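Local atomic coordinates of heme-binding protein HutZ (Vibrio cholerae, PDB entry 3TGV), a protein that binds heme and probably breaks it down oxidatively to biliverdin, setting the iron free. Residues Arg79-Phe84 with Gly132-Gly137; Lys8-Glu13 with Ile64-Asp69; Asp85-Met90 with Gln128-Leu133; Ala33-Asn38 with Gly106-Glu111. The protein carries 1 engineered substitution. One frame throughout, in Å; residues are numbered along the deposited sequence.

How the interactions relate
Interactions 1 and 3 both build on strand 81-91: residues 79-84 pair with strand 134-136, residues 85-90 with the end of strand 122-129, and the two contacts share Gly-132 and Leu-133. Both rest on backbone hydrogen bonds; interaction 1 is partly buried, while interaction 3 lies at the surface and brings in water. Interactions 2 and 4 are buried helix-on-sheet contacts carried by side chains, a Met-aromatic pair in 2, a cation-pi pair with one hydrogen bond in 4. Strand 61-67, used by interaction 2, lies next to strand 81-91 in the sheet, and Arg-108 of interaction 4 reaches Gln-12 of interaction 2. Interactions 1 and 4 fall on opposite sides of the chain's centre.

Interaction 1. Residues Arg79-Phe84 with Gly132-Gly137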
loop_
_atom_site.group_PDB
_atom_site.type_symbol
_atom_site.label_atom_id
_atom_site.label_comp_id
_atom_site.label_asym_id
_atom_site.label_seq_id
_atom_site.Cartn_x
_atom_site.Cartn_y
_atom_site.Cartn_z
ATOM N N ARG A 79 -12.533 1.169 -1.701
ATOM C CA ARG A 79 -11.768 2.398 -1.836
ATOM C C ARG A 79 -11.463 2.651 -3.315
ATOM O O ARG A 79 -10.992 1.772 -4.036
ATOM C CB ARG A 79 -10.492 2.355 -0.977
ATOM C CG ARG A 79 -10.753 2.430 0.536
ATOM C CD ARG A 79 -9.492 2.180 1.357
ATOM N NE ARG A 79 -8.575 3.312 1.327
ATOM C CZ ARG A 79 -7.339 3.295 1.816
ATOM N NH1 ARG A 79 -6.845 2.201 2.388
ATOM N NH2 ARG A 79 -6.592 4.383 1.736
ATOM N N LYS A 80 -11.783 3.850 -3.773
ATOM C CA LYS A 80 -11.501 4.263 -5.140
ATOM C C LYS A 80 -10.001 4.155 -5.387
ATOM O O LYS A 80 -9.198 4.687 -4.610
ATOM C CB LYS A 80 -11.981 5.707 -5.320
ATOM C CG LYS A 80 -11.857 6.309 -6.696
ATOM C CD LYS A 80 -12.647 7.624 -6.738
ATOM C CE LYS A 80 -12.159 8.567 -7.818
ATOM N NZ LYS A 80 -12.822 9.912 -7.768
ATOM N N ARG A 81 -9.612 3.463 -6.454
ATOM C CA ARG A 81 -8.194 3.199 -6.674
ATOM C C ARG A 81 -7.829 2.860 -8.114
ATOM O O ARG A 81 -8.682 2.427 -8.899
ATOM C CB ARG A 81 -7.738 2.063 -5.759
ATOM C CG ARG A 81 -8.393 0.711 -6.059
ATOM C CD ARG A 81 -8.194 -0.254 -4.892
ATOM N NE ARG A 81 -8.720 -1.587 -5.173
ATOM C CZ ARG A 81 -9.964 -1.979 -4.900
ATOM N NH1 ARG A 81 -10.820 -1.145 -4.329
ATOM N NH2 ARG A 81 -10.352 -3.213 -5.197
ATOM N N LEU A 82 -6.552 3.070 -8.433
ATOM C CA LEU A 82 -5.942 2.684 -9.702
ATOM C C LEU A 82 -4.771 1.783 -9.369
ATOM O O LEU A 82 -3.955 2.132 -8.518
ATOM C CB LEU A 82 -5.369 3.904 -10.418
ATOM C CG LEU A 82 -6.299 5.026 -10.879
ATOM C CD1 LEU A 82 -5.497 6.108 -11.555
ATOM C CD2 LEU A 82 -7.396 4.491 -11.815
ATOM N N THR A 83 -4.658 0.639 -10.029
ATOM C CA THR A 83 -3.549 -0.275 -9.742
ATOM C C THR A 83 -2.932 -0.781 -11.043
ATOM O O THR A 83 -3.641 -1.022 -12.037
ATOM C CB THR A 83 -4.016 -1.471 -8.884
ATOM O OG1 THR A 83 -4.751 -0.994 -7.749
ATOM C CG2 THR A 83 -2.821 -2.270 -8.377
ATOM N N PHE A 84 -1.614 -0.935 -11.038
ATOM C CA PHE A 84 -0.896 -1.453 -12.196
ATOM C C PHE A 84 0.480 -1.943 -11.782
ATOM O O PHE A 84 1.019 -1.500 -10.767
ATOM C CB PHE A 84 -0.777 -0.394 -13.299
ATOM C CG PHE A 84 -0.077 0.874 -12.877
ATOM C CD1 PHE A 84 -0.760 1.863 -12.191
ATOM C CD2 PHE A 84 1.257 1.094 -13.205
ATOM C CE1 PHE A 84 -0.122 3.038 -11.807
ATOM C CE2 PHE A 84 1.905 2.277 -12.824
ATOM C CZ PHE A 84 1.206 3.246 -12.130
ATOM N N GLY A 132 -1.127 -3.649 -18.093
ATOM C CA GLY A 132 -2.467 -3.104 -17.995
ATOM C C GLY A 132 -2.709 -2.275 -16.747
ATOM O O GLY A 132 -1.817 -2.108 -15.900
ATOM N N LEU A 133 -3.932 -1.764 -16.640
ATOM C CA LEU A 133 -4.355 -0.889 -15.560
ATOM C C LEU A 133 -5.712 -1.348 -15.045
ATOM O O LEU A 133 -6.617 -1.668 -15.835
ATOM C CB LEU A 133 -4.499 0.535 -16.101
ATOM C CG LEU A 133 -4.435 1.782 -15.219
ATOM C CD1 LEU A 133 -5.557 2.717 -15.576
ATOM C CD2 LEU A 133 -4.400 1.506 -13.715
ATOM N N PHE A 134 -5.871 -1.360 -13.729
ATOM C CA PHE A 134 -7.163 -1.639 -13.122
ATOM C C PHE A 134 -7.682 -0.383 -12.448
ATOM O O PHE A 134 -6.947 0.319 -11.748
ATOM C CB PHE A 134 -7.050 -2.769 -12.121
ATOM C CG PHE A 134 -8.312 -3.026 -11.344
ATOM C CD1 PHE A 134 -8.412 -2.649 -10.014
ATOM C CD2 PHE A 134 -9.380 -3.686 -11.926
ATOM C CE1 PHE A 134 -9.576 -2.900 -9.289
ATOM C CE2 PHE A 134 -10.540 -3.937 -11.214
ATOM C CZ PHE A 134 -10.632 -3.549 -9.885
ATOM N N VAL A 135 -8.961 -0.118 -12.656
ATOM C CA VAL A 135 -9.588 1.101 -12.197
ATOM C C VAL A 135 -10.834 0.723 -11.424
ATOM O O VAL A 135 -11.691 0.002 -11.933
ATOM C CB VAL A 135 -9.989 1.960 -13.404
ATOM C CG1 VAL A 135 -10.686 3.230 -12.966
ATOM C CG2 VAL A 135 -8.758 2.265 -14.250
ATOM N N LYS A 136 -10.948 1.198 -10.193
ATOM C CA LYS A 136 -12.118 0.865 -9.393
ATOM C C LYS A 136 -12.732 2.108 -8.750
ATOM O O LYS A 136 -12.017 2.920 -8.151
ATOM C CB LYS A 136 -11.748 -0.170 -8.329
ATOM C CG LYS A 136 -12.880 -0.514 -7.378
ATOM C CD LYS A 136 -13.803 -1.578 -7.958
ATOM C CE LYS A 136 -14.835 -2.036 -6.931
ATOM N NZ LYS A 136 -16.174 -1.448 -7.224
ATOM N N GLY A 137 -14.046 2.260 -8.900
ATOM C CA GLY A 137 -14.792 3.329 -8.251
ATOM C C GLY A 137 -14.961 4.624 -9.024
ATOM O O GLY A 137 -15.312 5.655 -8.442
#
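Strands 81-84 and 134-136 run antiparallel, their short axes 4.9 Å apart at closest approach and 166° between directions, and the hydrogen-bonded pairs Arg-81 with Lys-136 and Thr-83 with Phe-134 flank the non-hydrogen-bonded pair of Leu-82 and Val-135. Two N-H...O bonds close each hydrogen-bonded pair; the one from Phe-134 N to Thr-83 O, 2.8 Å, is almost straight. On the face carrying Arg-81 and Lys-136, the arginine CG stands between its own backbone N and carbonyl carbon (chi1 65°), and the chain then extends to NE. This brings the guanidinium over to the side chains of the partner strand: Lys-136 CG sits over one of its faces, 3.7 Å from NH1 of Arg-81. Arg-81 NH2 comes to the edge of the Phe-134 ring, 4.2 Å from CE1. NH1 of Arg-81 also donates to Arg-79 O at 2.9 Å, nearly in the guanidinium plane, which helps fix the rotation of the group. The face of Leu-82 and Val-135 is apolar. These two lie side by side pointing the same way, with Leu-82 CD2 3.6 Å from Val-135 CG2, and Leu-133 CD2 continues the apolar contact to Phe-84 CD1 at 4.0 Å. Behind this face stands Phe-10 of helix 3-13. At the start of the segment Arg-79 turns away to Glu-68 and to Tyr-32 of the second subunit. The four backbone bonds thus set the register, while Lys-136 bends off to a salt bridge with Glu-141, whose carboxylate probably offsets the like charge of Lys-136 NZ, 6.1 Å from Arg-81 NH1.

Interaction 2. Residues Lys8-Glu13 with Ile64-Asp69; sequences KEFRQE and IMMIED
A buried Met-aromatic contact between Phe-10 and Met-66 seats helix 3-13 on strand 61-67 of the antiparallel sheet. The helix runs across the strand, the two short axes 9.4 Å apart at 100°, and side chains fill the gap without a hydrogen bond between the segments. Phe-10 has CG anti to its backbone N (chi1 -174°), which sends the ring straight at the strand, edge first. At that edge Met-66 O lies in the ring plane, 3.5 Å from CE2 of Phe-10, and Glu-68 N approaches CZ of the same ring at 3.8 Å. Met-66 slides past the ring in the opposite direction: its CG touches Phe-10 CE2 at 3.7 Å, and its SD stands 4.9 Å from the ring centroid, 56° off the normal, so the sulfur meets the ring obliquely. The same SD rests against the helix backbone, 3.8 Å from Arg-11 CA. Of the Glu-68 side chain it is CB that meets the ring; the carboxylate OE2 accepts from Lys-80 N. Around the pair, Phe-138 meets the Phe-10 ring edge-to-face, Leu-17 of strand 16-22 packs on Met-66, and Arg-11 touches Leu-82 of strand 81-91 and reaches the hydroxyl of Tyr-42 on strand 41-47.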
loop_
_atom_site.group_PDB
_atom_site.type_symbol
_atom_site.label_atom_id
_atom_site.label_comp_id
_atom_site.label_asym_id
_atom_site.label_seq_id
_atom_site.Cartn_x
_atom_site.Cartn_y
_atom_site.Cartn_z
ATOM N N LYS A 8 -8.597 11.514 -14.544
ATOM C CA LYS A 8 -7.661 12.623 -14.626
ATOM C C LYS A 8 -7.609 13.380 -13.304
ATOM O O LYS A 8 -6.535 13.564 -12.740
ATOM C CB LYS A 8 -8.039 13.557 -15.775
ATOM C CG LYS A 8 -7.035 14.674 -16.037
ATOM C CD LYS A 8 -7.319 15.333 -17.373
ATOM C CE LYS A 8 -6.739 16.731 -17.453
ATOM N NZ LYS A 8 -5.262 16.734 -17.314
ATOM N N GLU A 9 -8.762 13.802 -12.795
ATOM C CA GLU A 9 -8.785 14.530 -11.532
ATOM C C GLU A 9 -8.090 13.754 -10.410
ATOM O O GLU A 9 -7.365 14.332 -9.607
ATOM C CB GLU A 9 -10.212 14.870 -11.122
ATOM C CG GLU A 9 -10.954 15.780 -12.111
ATOM C CD GLU A 9 -10.218 17.093 -12.405
ATOM O OE1 GLU A 9 -9.176 17.066 -13.111
ATOM O OE2 GLU A 9 -10.694 18.155 -11.932
ATOM N N PHE A 10 -8.327 12.448 -10.363
ATOM C CA PHE A 10 -7.761 11.578 -9.330
ATOM C C PHE A 10 -6.246 11.530 -9.439
ATOM O O PHE A 10 -5.547 11.676 -8.444
ATOM C CB PHE A 10 -8.359 10.172 -9.477
ATOM C CG PHE A 10 -7.983 9.197 -8.379
ATOM C CD1 PHE A 10 -8.622 9.230 -7.145
ATOM C CD2 PHE A 10 -7.043 8.204 -8.612
ATOM C CE1 PHE A 10 -8.320 8.309 -6.154
ATOM C CE2 PHE A 10 -6.720 7.280 -7.618
ATOM C CZ PHE A 10 -7.365 7.331 -6.390
ATOM N N ARG A 11 -5.734 11.331 -10.650
ATOM C CA ARG A 11 -4.289 11.238 -10.845
ATOM C C ARG A 11 -3.622 12.548 -10.464
ATOM O O ARG A 11 -2.499 12.553 -9.975
ATOM C CB ARG A 11 -3.929 10.922 -12.295
ATOM C CG ARG A 11 -4.242 9.508 -12.761
ATOM C CD ARG A 11 -4.145 9.429 -14.294
ATOM N NE ARG A 11 -2.816 9.021 -14.714
ATOM C CZ ARG A 11 -2.285 9.249 -15.908
ATOM N NH1 ARG A 11 -2.952 9.916 -16.834
ATOM N NH2 ARG A 11 -1.050 8.831 -16.161
ATOM N N GLN A 12 -4.316 13.657 -10.702
ATOM C CA GLN A 12 -3.776 14.982 -10.390
ATOM C C GLN A 12 -3.816 15.298 -8.897
ATOM O O GLN A 12 -2.926 15.969 -8.370
ATOM C CB GLN A 12 -4.527 16.062 -11.182
ATOM C CG GLN A 12 -4.065 16.182 -12.621
ATOM C CD GLN A 12 -4.910 17.145 -13.443
ATOM O OE1 GLN A 12 -5.971 17.597 -13.006
ATOM N NE2 GLN A 12 -4.437 17.463 -14.645
ATOM N N GLU A 13 -4.849 14.819 -8.213
ATOM C CA GLU A 13 -5.009 15.108 -6.793
ATOM C C GLU A 13 -4.122 14.218 -5.925
ATOM O O GLU A 13 -3.515 14.688 -4.964
ATOM C CB GLU A 13 -6.478 14.956 -6.376
ATOM C CG GLU A 13 -6.768 15.325 -4.915
ATOM C CD GLU A 13 -6.493 14.185 -3.935
ATOM O OE1 GLU A 13 -6.811 13.018 -4.279
ATOM O OE2 GLU A 13 -5.967 14.461 -2.824
ATOM N N ILE A 64 2.060 -1.186 -8.273
ATOM C CA ILE A 64 1.778 0.195 -7.866
ATOM C C ILE A 64 0.286 0.444 -7.628
ATOM O O ILE A 64 -0.566 -0.041 -8.380
ATOM C CB ILE A 64 2.256 1.178 -8.941
ATOM C CG1 ILE A 64 3.779 1.119 -9.074
ATOM C CG2 ILE A 64 1.785 2.601 -8.623
ATOM C CD1 ILE A 64 4.301 1.748 -10.340
ATOM N N MET A 65 -0.033 1.191 -6.581
ATOM C CA MET A 65 -1.424 1.551 -6.310
ATOM C C MET A 65 -1.563 3.007 -5.889
ATOM O O MET A 65 -0.811 3.508 -5.042
ATOM C CB MET A 65 -2.032 0.632 -5.246
ATOM C CG MET A 65 -3.448 1.006 -4.852
ATOM S SD MET A 65 -4.243 -0.201 -3.764
ATOM C CE MET A 65 -3.156 -0.104 -2.347
ATOM N N MET A 66 -2.524 3.678 -6.501
ATOM C CA MET A 66 -2.895 5.036 -6.146
ATOM C C MET A 66 -4.312 4.921 -5.572
ATOM O O MET A 66 -5.216 4.407 -6.238
ATOM C CB MET A 66 -2.856 5.888 -7.415
ATOM C CG MET A 66 -2.997 7.385 -7.250
ATOM S SD MET A 66 -3.054 8.195 -8.881
ATOM C CE MET A 66 -1.584 7.536 -9.636
ATOM N N ILE A 67 -4.508 5.357 -4.331
ATOM C CA ILE A 67 -5.752 5.067 -3.614
ATOM C C ILE A 67 -6.299 6.239 -2.786
ATOM O O ILE A 67 -5.529 7.024 -2.210
ATOM C CB ILE A 67 -5.574 3.820 -2.699
ATOM C CG1 ILE A 67 -6.907 3.431 -2.064
ATOM C CG2 ILE A 67 -4.470 4.065 -1.635
ATOM C CD1 ILE A 67 -6.922 2.016 -1.536
ATOM N N GLU A 68 -7.624 6.371 -2.727
ATOM C CA GLU A 68 -8.212 7.453 -1.945
ATOM C C GLU A 68 -8.028 7.148 -0.463
ATOM O O GLU A 68 -7.826 5.999 -0.087
ATOM C CB GLU A 68 -9.699 7.654 -2.260
ATOM C CG GLU A 68 -10.614 6.631 -1.629
ATOM C CD GLU A 68 -12.080 6.835 -2.018
ATOM O OE1 GLU A 68 -12.499 7.985 -2.266
ATOM O OE2 GLU A 68 -12.807 5.838 -2.067
ATOM N N ASP A 69 -8.113 8.175 0.373
ATOM C CA ASP A 69 -7.849 8.041 1.803
ATOM C C ASP A 69 -8.936 7.234 2.501
ATOM O O ASP A 69 -10.078 7.235 2.060
ATOM C CB ASP A 69 -7.762 9.425 2.443
ATOM C CG ASP A 69 -6.474 10.149 2.096
ATOM O OD1 ASP A 69 -5.472 9.462 1.799
ATOM O OD2 ASP A 69 -6.457 11.399 2.134
#

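Interaction 3. Residues Asp85-Met90 with Gln128-Leu133; sequences DAVASM and QPEQGL. Engineered in segment 128-133: Gln-131 (natural residue His).
Val-87 and Glu-130 meet through a methyl and a carboxylate: with chi1 at 178°, Val-87 holds CG2 anti to its carbonyl carbon, 3.5 Å from OE1 of Glu-130. The glutamate gets there by an uncommon first torsion (chi1 -149°) followed by an extended chain, crossing the valine obliquely. Ala-86, on the other face, sets its CB 3.4 Å from Gln-128 O, close under the peptide that leads into Pro-129. Gln-128 shares a face with Val-87, and its chain runs out extended from CG. Backbone bonds tie this pair, Val-87 N to Gln-128 O at 2.9 Å and Gln-128 N to Val-87 O at 3.2 Å. In the split beta-barrel expected of this FMN-binding-type family, strand 81-91 pairs here with strand 122-129 and further back with strand 134-136, and the chain passes from one to the other by way of Gln-131 and Gly-132. Pairing fades there: Glu-130 N to Asp-85 O is a weak bond of 3.3 Å. A water then bridges the two segments, accepting from Asp-85 N at 2.9 Å and donating to Gly-132 O. Gln-131, an engineered residue, turns its side-chain end away from strand 81-91, while Asp-85 sends OD1 to the hydroxyl of Ser-63.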
loop_
_atom_site.group_PDB
_atom_site.type_symbol
_atom_site.label_atom_id
_atom_site.label_comp_id
_atom_site.label_asym_id
_atom_site.label_seq_id
_atom_site.Cartn_x
_atom_site.Cartn_y
_atom_site.Cartn_z
ATOM N N ASP A 85 1.034 -2.872 -12.555
ATOM C CA ASP A 85 2.389 -3.353 -12.329
ATOM C C ASP A 85 3.312 -2.592 -13.255
ATOM O O ASP A 85 2.859 -2.057 -14.266
ATOM C CB ASP A 85 2.496 -4.854 -12.589
ATOM C CG ASP A 85 1.683 -5.679 -11.600
ATOM O OD1 ASP A 85 1.229 -5.125 -10.571
ATOM O OD2 ASP A 85 1.490 -6.887 -11.855
ATOM N N ALA A 86 4.599 -2.534 -12.902
ATOM C CA ALA A 86 5.571 -1.734 -13.638
ATOM C C ALA A 86 6.978 -2.328 -13.598
ATOM O O ALA A 86 7.254 -3.244 -12.840
ATOM C CB ALA A 86 5.593 -0.303 -13.097
ATOM N N VAL A 87 7.860 -1.791 -14.434
ATOM C CA VAL A 87 9.268 -2.162 -14.426
ATOM C C VAL A 87 10.078 -0.967 -13.964
ATOM O O VAL A 87 9.948 0.123 -14.519
ATOM C CB VAL A 87 9.755 -2.559 -15.822
ATOM C CG1 VAL A 87 11.251 -2.889 -15.781
ATOM C CG2 VAL A 87 8.946 -3.729 -16.343
ATOM N N ALA A 88 10.904 -1.163 -12.941
ATOM C CA ALA A 88 11.650 -0.063 -12.344
ATOM C C ALA A 88 13.025 0.096 -12.963
ATOM O O ALA A 88 13.677 -0.882 -13.301
ATOM C CB ALA A 88 11.784 -0.254 -10.834
ATOM N N SER A 89 13.461 1.343 -13.081
ATOM C CA SER A 89 14.778 1.649 -13.591
ATOM C C SER A 89 15.303 2.849 -12.820
ATOM O O SER A 89 14.555 3.782 -12.523
ATOM C CB SER A 89 14.700 1.953 -15.088
ATOM O OG SER A 89 15.944 1.712 -15.714
ATOM N N MET A 90 16.582 2.823 -12.469
ATOM C CA MET A 90 17.179 3.945 -11.764
ATOM C C MET A 90 17.582 5.065 -12.729
ATOM O O MET A 90 18.098 4.808 -13.820
ATOM C CB MET A 90 18.386 3.486 -10.948
ATOM C CG MET A 90 19.049 4.620 -10.220
ATOM S SD MET A 90 20.337 4.095 -9.057
ATOM C CE MET A 90 21.048 5.712 -8.664
ATOM N N GLN A 128 7.667 2.197 -15.194
ATOM C CA GLN A 128 6.932 2.118 -16.454
ATOM C C GLN A 128 5.977 0.937 -16.474
ATOM O O GLN A 128 6.401 -0.216 -16.361
ATOM C CB GLN A 128 7.905 2.009 -17.628
ATOM C CG GLN A 128 8.996 3.058 -17.599
ATOM C CD GLN A 128 9.858 3.038 -18.837
ATOM O OE1 GLN A 128 10.951 2.463 -18.841
ATOM N NE2 GLN A 128 9.377 3.675 -19.898
ATOM N N PRO A 129 4.675 1.227 -16.615
ATOM C CA PRO A 129 3.587 0.234 -16.628
ATOM C C PRO A 129 3.731 -0.749 -17.768
ATOM O O PRO A 129 4.217 -0.362 -18.832
ATOM C CB PRO A 129 2.328 1.086 -16.832
ATOM C CG PRO A 129 2.812 2.382 -17.391
ATOM C CD PRO A 129 4.174 2.600 -16.783
ATOM N N GLU A 130 3.302 -1.994 -17.572
ATOM C CA GLU A 130 3.487 -2.995 -18.620
ATOM C C GLU A 130 2.325 -3.956 -18.889
ATOM O O GLU A 130 2.119 -4.380 -20.029
ATOM C CB GLU A 130 4.762 -3.789 -18.353
ATOM C CG GLU A 130 5.445 -4.261 -19.616
ATOM C CD GLU A 130 6.924 -4.483 -19.407
ATOM O OE1 GLU A 130 7.291 -5.544 -18.856
ATOM O OE2 GLU A 130 7.713 -3.588 -19.785
ATOM N N GLN A 131 1.574 -4.314 -17.857
ATOM C CA GLN A 131 0.585 -5.372 -18.014
ATOM C C GLN A 131 -0.857 -4.917 -17.793
ATOM O O GLN A 131 -1.706 -5.706 -17.365
ATOM C CB GLN A 131 0.924 -6.551 -17.096
ATOM C CG GLN A 131 2.286 -7.165 -17.351
ATOM C CD GLN A 131 2.498 -7.589 -18.803
ATOM O OE1 GLN A 131 3.424 -8.342 -19.113
ATOM N NE2 GLN A 131 1.643 -7.104 -19.697
ATOM N N GLY A 132 -1.127 -3.649 -18.093
ATOM C CA GLY A 132 -2.467 -3.104 -17.995
ATOM C C GLY A 132 -2.709 -2.275 -16.747
ATOM O O GLY A 132 -1.817 -2.108 -15.900
ATOM N N LEU A 133 -3.932 -1.764 -16.640
ATOM C CA LEU A 133 -4.355 -0.889 -15.560
ATOM C C LEU A 133 -5.712 -1.348 -15.045
ATOM O O LEU A 133 -6.617 -1.668 -15.835
ATOM C CB LEU A 133 -4.499 0.535 -16.101
ATOM C CG LEU A 133 -4.435 1.782 -15.219
ATOM C CD1 LEU A 133 -5.557 2.717 -15.576
ATOM C CD2 LEU A 133 -4.400 1.506 -13.715
HETATM O O HOH W 1 0.863 -2.878 -16.016
HETATM O O HOH W 2 -0.767 -4.171 -14.388
#

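Interaction 4. Residues Ala33-Asn38 with Gly106-Glu111; sequences APFVQN and GERFGE
Arg-108 joins the end of helix 96-109 to strand 28-38 by a cation-pi contact with Phe-35, a helix-on-sheet junction in the split beta-barrel expected of this family. CB of the arginine lies over one face of the ring of Phe-109, offset toward the rim. From there CG, anti to the backbone N (chi1 -156°), and a chain extended to NE carry the guanidinium to Phe-35. On the way CD of Arg-108 passes 3.7 Å from Phe-35 O and 4.1 Å from CG1 of Val-36. Arg-108 CZ stands 4.7 Å from the centroid of the Phe-35 ring, over its face. Guanidinium and ring planes are 87° apart, so NH1 of Arg-108 points end-on into the ring, 3.5 Å from Phe-35 CZ. NH1 also donates to Phe-35 O at 2.8 Å, from 39° above the carbonyl plane, while NH2 goes to Gln-12 O at the end of helix 3-13. One residue thus offers Arg-108 both its ring and its carbonyl. Gly-110, with positive phi, takes the chain out of the helix just beyond Phe-109, whose ring also meets Phe-77 of the second subunit edge-to-face. Opposite Arg-108 CB, Pro-34 CB makes a CH-pi contact 4.0 Å from the Phe-109 centroid, and at the edge of that ring Phe-109 CZ lies 3.2 Å from Phe-35 O.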
loop_
_atom_site.group_PDB
_atom_site.type_symbol
_atom_site.label_atom_id
_atom_site.label_comp_id
_atom_site.label_asym_id
_atom_site.label_seq_id
_atom_site.Cartn_x
_atom_site.Cartn_y
_atom_site.Cartn_z
ATOM N N ALA A 33 5.537 6.188 -1.614
ATOM C CA ALA A 33 6.422 7.260 -2.047
ATOM C C ALA A 33 5.618 8.342 -2.756
ATOM O O ALA A 33 4.783 8.036 -3.608
ATOM C CB ALA A 33 7.488 6.714 -2.978
ATOM N N PRO A 34 5.857 9.611 -2.399
ATOM C CA PRO A 34 5.313 10.693 -3.229
ATOM C C PRO A 34 5.829 10.494 -4.659
ATOM O O PRO A 34 6.893 9.896 -4.842
ATOM C CB PRO A 34 5.910 11.959 -2.592
ATOM C CG PRO A 34 6.134 11.576 -1.154
ATOM C CD PRO A 34 6.496 10.105 -1.165
ATOM N N PHE A 35 5.087 10.948 -5.660
ATOM C CA PHE A 35 5.476 10.703 -7.045
ATOM C C PHE A 35 5.146 11.896 -7.923
ATOM O O PHE A 35 4.370 12.762 -7.537
ATOM C CB PHE A 35 4.726 9.482 -7.603
ATOM C CG PHE A 35 3.273 9.758 -7.920
ATOM C CD1 PHE A 35 2.332 9.860 -6.901
ATOM C CD2 PHE A 35 2.848 9.921 -9.238
ATOM C CE1 PHE A 35 0.993 10.104 -7.190
ATOM C CE2 PHE A 35 1.516 10.184 -9.537
ATOM C CZ PHE A 35 0.586 10.266 -8.526
ATOM N N VAL A 36 5.749 11.925 -9.105
ATOM C CA VAL A 36 5.238 12.725 -10.211
ATOM C C VAL A 36 5.110 11.799 -11.405
ATOM O O VAL A 36 5.746 10.743 -11.448
ATOM C CB VAL A 36 6.184 13.891 -10.578
ATOM C CG1 VAL A 36 6.361 14.826 -9.399
ATOM C CG2 VAL A 36 7.526 13.360 -11.050
ATOM N N GLN A 37 4.287 12.175 -12.377
ATOM C CA GLN A 37 4.182 11.376 -13.593
ATOM C C GLN A 37 4.236 12.253 -14.830
ATOM O O GLN A 37 3.831 13.417 -14.803
ATOM C CB GLN A 37 2.934 10.490 -13.603
ATOM C CG GLN A 37 1.618 11.231 -13.757
ATOM C CD GLN A 37 0.985 11.060 -15.138
ATOM O OE1 GLN A 37 1.642 10.656 -16.107
ATOM N NE2 GLN A 37 -0.306 11.372 -15.228
ATOM N N ASN A 38 4.792 11.690 -15.895
ATOM C CA ASN A 38 4.905 12.382 -17.166
ATOM C C ASN A 38 5.007 11.378 -18.298
ATOM O O ASN A 38 4.720 10.190 -18.109
ATOM C CB ASN A 38 6.082 13.366 -17.178
ATOM C CG ASN A 38 7.403 12.718 -16.783
ATOM O OD1 ASN A 38 7.762 11.645 -17.273
ATOM N ND2 ASN A 38 8.126 13.370 -15.882
ATOM N N GLY A 106 9.953 19.228 -7.488
ATOM C CA GLY A 106 10.039 20.471 -6.739
ATOM C C GLY A 106 8.765 21.280 -6.912
ATOM O O GLY A 106 8.209 21.797 -5.947
ATOM N N GLU A 107 8.288 21.383 -8.147
ATOM C CA GLU A 107 7.050 22.111 -8.407
ATOM C C GLU A 107 5.851 21.511 -7.662
ATOM O O GLU A 107 4.999 22.243 -7.154
ATOM C CB GLU A 107 6.762 22.181 -9.909
ATOM C CG GLU A 107 5.325 22.561 -10.244
ATOM C CD GLU A 107 5.216 23.885 -10.986
ATOM O OE1 GLU A 107 4.403 23.970 -11.940
ATOM O OE2 GLU A 107 5.939 24.838 -10.612
ATOM N N ARG A 108 5.785 20.185 -7.587
ATOM C CA ARG A 108 4.651 19.535 -6.931
ATOM C C ARG A 108 4.787 19.503 -5.415
ATOM O O ARG A 108 3.791 19.613 -4.704
ATOM C CB ARG A 108 4.453 18.110 -7.448
ATOM C CG ARG A 108 3.024 17.600 -7.271
ATOM C CD ARG A 108 2.843 16.172 -7.769
ATOM N NE ARG A 108 1.420 15.854 -7.891
ATOM C CZ ARG A 108 0.914 14.624 -7.950
ATOM N NH1 ARG A 108 1.717 13.566 -7.882
ATOM N NH2 ARG A 108 -0.404 14.454 -8.070
ATOM N N PHE A 109 6.010 19.334 -4.918
ATOM C CA PHE A 109 6.218 19.108 -3.488
ATOM C C PHE A 109 6.997 20.207 -2.770
ATOM O O PHE A 109 7.056 20.223 -1.542
ATOM C CB PHE A 109 6.889 17.755 -3.250
ATOM C CG PHE A 109 6.114 16.601 -3.800
ATOM C CD1 PHE A 109 4.916 16.220 -3.223
ATOM C CD2 PHE A 109 6.568 15.911 -4.902
ATOM C CE1 PHE A 109 4.190 15.156 -3.732
ATOM C CE2 PHE A 109 5.851 14.853 -5.411
ATOM C CZ PHE A 109 4.661 14.475 -4.826
ATOM N N GLY A 110 7.596 21.117 -3.529
ATOM C CA GLY A 110 8.222 22.288 -2.938
ATOM C C GLY A 110 9.642 22.129 -2.428
ATOM O O GLY A 110 10.374 21.224 -2.834
ATOM N N GLU A 111 10.028 23.029 -1.527
ATOM C CA GLU A 111 11.411 23.139 -1.059
ATOM C C GLU A 111 12.037 21.823 -0.621
ATOM O O GLU A 111 13.225 21.586 -0.848
ATOM C CB GLU A 111 11.505 24.124 0.104
ATOM C CG GLU A 111 11.157 25.554 -0.245
ATOM C CD GLU A 111 11.395 26.492 0.923
ATOM O OE1 GLU A 111 12.010 26.046 1.916
ATOM O OE2 GLU A 111 10.967 27.665 0.852
#